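PDB 5ZH8: teichoic acid D-alanine hydrolase from Staphylococcus aureus, which catalyses the hydrolytic release of D-alanine from wall teichoic acid and lipoteichoic acid, and affects methicillin resistance, autolysis and cell wall structure. Local coordinates for residues Ala93-Gly98 with Leu298-Gln303; Leu316-Gly321 with Tyr355-Val360. All coordinates share one frame; numbering follows the deposited sequence.

Contact 1. Residues Ala93-Gly98 with Leu298-Gln303; sequences AIYENG and LITQIQ
Thr300 reaches from its helix to Tyr95 with a single methyl, CG2, and this carbon carries the close part of the contact. It lies 4.1 Å from both Tyr95 CB and Tyr95 CD2, approaching the base of the ring obliquely, and the two side chains cross at about a right angle. On the turn after the strand, Gly98 CA is 4.2 Å from Thr300 CG2, so one methyl touches both the tyrosine and the turn. With chi1 at 54°, Thr300 holds CG2 out toward the strand, while OG1 turns back to its own helix and bonds to Gly296 O. The Tyr95 hydroxyl is likewise held by helix 292-303, through Thr293 O; polar ends are thus satisfied around an interface that is itself purely van der Waals. Val360 of the neighbouring strand also touches both Tyr95 and Thr300.

Toward the turn the packing thins. Gly98 is partly exposed and Asn97 exposed, and Gln303 stays 6.7 Å from the nearest atom of residues 93-98. Asn97 and Gly98 both have positive phi, close to a type I' turn, and the Gly98 conformation favours glycine. The last turns of a helix pack on the sheet beside the turn end of a beta-hairpin, in the antiparallel sheet of the beta-lactamase and penicillin-binding-protein fold.

Contact 2. Residues Leu316-Gly321 with Tyr355-Val360; sequences LLHEFG and YNDKYV
His318, the last residue of helix 310-318, approaches Asp357 obliquely in the connection of a beta-hairpin whose strands, 349-355 and 359-365, belong to the large sheet of this beta-lactamase-like fold. The imidazole and carboxylate planes are 64° apart, and Asp357 OD1 lies 3.9 Å from His318 NE2, too far for a direct bond. Water 1 fills the gap in the plane of the imidazole, at its edge: it is 2.7 Å from His318 NE2 and donates to Asp357 OD1. OD1 also bonds to Tyr389 OH, and the Tyr389 ring stands nearly perpendicular to the His318 ring. On one face the imidazole is backed by Leu317 CB, 3.8 Å above its centre.

Deeper in, Leu317 and Tyr355 meet at about a right angle, Leu317 CD2 lying 3.8 Å from the phenol OH. Tyr355 CG sits between its backbone N and carbonyl carbon (chi1 75°), which swings the ring toward the helix. Asn340 ND2 ties the pair together by bonding to both Leu317 O and Tyr355 OH.

The hairpin connection is shaped by Asn356, whose side chain forms an Asx turn. Its OD1 takes two backbone donors: Lys358 N at 2.8 Å, well above the carbonyl plane, and Tyr359 N at 2.9 Å, nearer to that plane and with an almost straight N-H...O angle of 167°.

Overall arrangement
Contacts 1 and 2 lie about 11 Å apart, centre to centre, on the same side of the chain's centre. Strands 90-96 and 359-365 are neighbours in the large antiparallel sheet, and helices 292-303 and 310-318 follow one another in the chain, so successive helices meet the ends of adjoining hairpins. The two contacts also touch directly: Asn97 N is 2.8 Å from Lys358 O, joining the two turns, and Gln303 NE2 is 2.9 Å from Asn356 O, both probable hydrogen bonds. Glu96 CG packs on Tyr359 CE1 at 3.5 Å. Contact 1 is van der Waals packing and contact 2 adds a water bridge; both lie at the turn ends of the strands, and neither holds a bound ligand.

Contact 1. Residues Ala93-Gly98 with Leu298-Gln303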
# COMPACT_ATOMS: atom_id res chain seq x y z
N ALA A 93 21.68 3.01 0.54
CA ALA A 93 23.05 2.59 0.82
C ALA A 93 23.44 1.52 -0.19
O ALA A 93 22.69 0.56 -0.41
CB ALA A 93 23.17 2.06 2.24
N ILE A 94 24.60 1.68 -0.80
CA ILE A 94 25.08 0.75 -1.81
C ILE A 94 26.53 0.36 -1.51
O ILE A 94 27.40 1.22 -1.37
CB ILE A 94 24.99 1.34 -3.23
CG1 ILE A 94 23.54 1.75 -3.53
CG2 ILE A 94 25.50 0.33 -4.25
CD1 ILE A 94 23.33 2.40 -4.88
N TYR A 95 26.76 -0.94 -1.40
CA TYR A 95 28.10 -1.49 -1.19
C TYR A 95 28.59 -2.13 -2.49
O TYR A 95 27.84 -2.86 -3.15
CB TYR A 95 28.09 -2.55 -0.09
CG TYR A 95 28.00 -1.97 1.30
CD1 TYR A 95 26.80 -1.46 1.77
CD2 TYR A 95 29.10 -1.96 2.15
CE1 TYR A 95 26.70 -0.92 3.05
CE2 TYR A 95 29.01 -1.43 3.43
CZ TYR A 95 27.81 -0.92 3.88
OH TYR A 95 27.70 -0.39 5.14
N GLU A 96 29.84 -1.85 -2.84
CA GLU A 96 30.46 -2.44 -4.02
C GLU A 96 31.72 -3.20 -3.61
O GLU A 96 32.64 -2.61 -3.04
CB GLU A 96 30.79 -1.35 -5.03
CG GLU A 96 31.15 -1.86 -6.41
CD GLU A 96 31.46 -0.73 -7.37
OE1 GLU A 96 31.01 0.41 -7.14
OE2 GLU A 96 32.16 -0.98 -8.38
N ASN A 97 31.74 -4.50 -3.88
CA ASN A 97 32.82 -5.36 -3.42
C ASN A 97 33.18 -5.09 -1.95
O ASN A 97 34.35 -4.96 -1.59
CB ASN A 97 34.05 -5.20 -4.32
CG ASN A 97 33.80 -5.68 -5.74
OD1 ASN A 97 34.11 -4.99 -6.70
ND2 ASN A 97 33.24 -6.88 -5.88
N GLY A 98 32.14 -4.99 -1.11
CA GLY A 98 32.32 -4.85 0.33
C GLY A 98 32.48 -3.43 0.84
O GLY A 98 32.34 -3.19 2.03
N LEU A 298 25.81 -5.81 7.49
CA LEU A 298 25.41 -7.15 7.92
C LEU A 298 25.58 -8.20 6.82
O LEU A 298 26.17 -9.25 7.03
CB LEU A 298 23.95 -7.13 8.39
CG LEU A 298 23.27 -8.48 8.64
CD1 LEU A 298 23.98 -9.24 9.75
CD2 LEU A 298 21.81 -8.24 8.97
N ILE A 299 25.04 -7.90 5.65
CA ILE A 299 25.05 -8.84 4.53
C ILE A 299 26.45 -9.08 3.99
O ILE A 299 26.82 -10.22 3.72
CB ILE A 299 24.11 -8.36 3.40
CG1 ILE A 299 22.66 -8.49 3.86
CG2 ILE A 299 24.33 -9.14 2.11
CD1 ILE A 299 21.72 -7.58 3.12
N THR A 300 27.24 -8.02 3.84
CA THR A 300 28.60 -8.16 3.32
C THR A 300 29.48 -8.99 4.25
O THR A 300 30.31 -9.77 3.80
CB THR A 300 29.28 -6.80 3.10
OG1 THR A 300 29.23 -6.04 4.31
CG2 THR A 300 28.61 -6.05 1.98
N GLN A 301 29.29 -8.81 5.56
CA GLN A 301 30.05 -9.57 6.55
C GLN A 301 29.65 -11.05 6.59
O GLN A 301 30.51 -11.91 6.76
CB GLN A 301 29.91 -8.95 7.92
CG GLN A 301 30.77 -7.72 8.11
CD GLN A 301 30.70 -7.20 9.52
OE1 GLN A 301 31.65 -7.35 10.29
NE2 GLN A 301 29.58 -6.60 9.88
N ILE A 302 28.36 -11.33 6.43
CA ILE A 302 27.90 -12.71 6.31
C ILE A 302 28.47 -13.33 5.03
O ILE A 302 28.95 -14.46 5.04
CB ILE A 302 26.35 -12.81 6.33
CG1 ILE A 302 25.83 -12.44 7.73
CG2 ILE A 302 25.90 -14.22 5.97
CD1 ILE A 302 24.37 -12.06 7.76
N GLN A 303 28.43 -12.57 3.94
CA GLN A 303 29.02 -12.99 2.67
C GLN A 303 30.50 -13.32 2.83
O GLN A 303 31.02 -14.20 2.14
CB GLN A 303 28.83 -11.92 1.59
CG GLN A 303 27.47 -11.95 0.91
CD GLN A 303 27.33 -10.89 -0.15
OE1 GLN A 303 27.58 -9.71 0.10
NE2 GLN A 303 26.93 -11.29 -1.35

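Contact 2. Residues Leu316-Gly321 with Tyr355-Val360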
# COMPACT_ATOMS: atom_id res chain seq x y z
N LEU A 316 23.13 -21.58 2.45
CA LEU A 316 22.19 -20.68 3.10
C LEU A 316 21.88 -19.49 2.20
O LEU A 316 20.72 -19.13 2.03
CB LEU A 316 22.75 -20.19 4.44
CG LEU A 316 22.02 -19.05 5.16
CD1 LEU A 316 20.57 -19.44 5.45
CD2 LEU A 316 22.78 -18.70 6.44
N LEU A 317 22.91 -18.91 1.60
CA LEU A 317 22.77 -17.74 0.73
C LEU A 317 22.41 -18.06 -0.73
O LEU A 317 21.83 -17.21 -1.40
CB LEU A 317 24.05 -16.89 0.73
CG LEU A 317 24.53 -16.29 2.06
CD1 LEU A 317 25.69 -15.33 1.79
CD2 LEU A 317 23.42 -15.57 2.81
N HIS A 318 22.78 -19.24 -1.24
CA HIS A 318 22.69 -19.48 -2.70
C HIS A 318 21.98 -20.74 -3.20
O HIS A 318 21.65 -20.82 -4.38
CB HIS A 318 24.09 -19.43 -3.30
CG HIS A 318 24.83 -18.17 -3.00
ND1 HIS A 318 24.29 -16.92 -3.22
CD2 HIS A 318 26.08 -17.96 -2.51
CE1 HIS A 318 25.17 -16.00 -2.88
NE2 HIS A 318 26.26 -16.60 -2.45
N GLU A 319 21.76 -21.73 -2.33
CA GLU A 319 21.15 -22.99 -2.76
C GLU A 319 19.64 -22.85 -2.74
O GLU A 319 19.07 -22.48 -1.72
CB GLU A 319 21.57 -24.14 -1.84
CG GLU A 319 20.97 -25.49 -2.23
CD GLU A 319 21.51 -26.64 -1.40
OE1 GLU A 319 22.73 -26.85 -1.35
OE2 GLU A 319 20.70 -27.37 -0.80
N PHE A 320 19.00 -23.15 -3.87
CA PHE A 320 17.54 -23.22 -3.92
C PHE A 320 17.05 -24.25 -4.91
O PHE A 320 17.69 -24.49 -5.93
CB PHE A 320 16.92 -21.84 -4.19
CG PHE A 320 17.01 -21.38 -5.61
CD1 PHE A 320 18.22 -20.99 -6.16
CD2 PHE A 320 15.86 -21.27 -6.39
CE1 PHE A 320 18.30 -20.53 -7.46
CE2 PHE A 320 15.93 -20.82 -7.69
CZ PHE A 320 17.15 -20.44 -8.23
N GLY A 321 15.90 -24.85 -4.60
CA GLY A 321 15.33 -25.92 -5.41
C GLY A 321 15.90 -27.28 -5.03
O GLY A 321 16.08 -28.14 -5.89
N TYR A 355 20.74 -7.80 -3.59
CA TYR A 355 22.18 -7.96 -3.61
C TYR A 355 22.68 -9.18 -4.34
O TYR A 355 21.93 -10.12 -4.62
CB TYR A 355 22.76 -7.92 -2.19
CG TYR A 355 22.55 -9.15 -1.34
CD1 TYR A 355 23.45 -10.20 -1.38
CD2 TYR A 355 21.48 -9.23 -0.46
CE1 TYR A 355 23.27 -11.32 -0.59
CE2 TYR A 355 21.30 -10.35 0.34
CZ TYR A 355 22.20 -11.39 0.27
OH TYR A 355 22.03 -12.50 1.05
N ASN A 356 23.98 -9.13 -4.65
CA ASN A 356 24.72 -10.26 -5.19
C ASN A 356 26.16 -10.20 -4.64
O ASN A 356 26.38 -9.59 -3.59
CB ASN A 356 24.64 -10.30 -6.73
CG ASN A 356 25.26 -9.08 -7.40
OD1 ASN A 356 26.10 -8.40 -6.83
ND2 ASN A 356 24.85 -8.83 -8.63
N ASP A 357 27.13 -10.81 -5.32
CA ASP A 357 28.50 -10.83 -4.81
C ASP A 357 29.26 -9.52 -5.05
O ASP A 357 30.34 -9.34 -4.48
CB ASP A 357 29.27 -12.02 -5.38
CG ASP A 357 28.83 -13.35 -4.78
OD1 ASP A 357 27.91 -13.38 -3.93
OD2 ASP A 357 29.40 -14.39 -5.17
N LYS A 358 28.73 -8.63 -5.88
CA LYS A 358 29.37 -7.33 -6.12
C LYS A 358 28.65 -6.19 -5.40
O LYS A 358 29.28 -5.40 -4.70
CB LYS A 358 29.43 -7.03 -7.62
CG LYS A 358 30.37 -5.89 -7.97
CD LYS A 358 30.38 -5.59 -9.45
CE LYS A 358 31.27 -4.40 -9.79
NZ LYS A 358 31.08 -3.95 -11.20
N TYR A 359 27.33 -6.09 -5.59
CA TYR A 359 26.56 -5.00 -5.02
C TYR A 359 25.62 -5.45 -3.91
O TYR A 359 24.99 -6.51 -4.01
CB TYR A 359 25.73 -4.32 -6.11
CG TYR A 359 26.55 -3.59 -7.14
CD1 TYR A 359 27.15 -2.38 -6.83
CD2 TYR A 359 26.72 -4.10 -8.42
CE1 TYR A 359 27.90 -1.70 -7.76
CE2 TYR A 359 27.48 -3.43 -9.36
CZ TYR A 359 28.06 -2.22 -9.03
OH TYR A 359 28.80 -1.55 -9.97
N VAL A 360 25.53 -4.65 -2.86
CA VAL A 360 24.42 -4.74 -1.92
C VAL A 360 23.70 -3.41 -1.95
O VAL A 360 24.28 -2.39 -1.59
CB VAL A 360 24.87 -5.06 -0.47
CG1 VAL A 360 23.65 -5.23 0.44
CG2 VAL A 360 25.74 -6.30 -0.44
O HOH W 1 27.63 -14.52 -1.54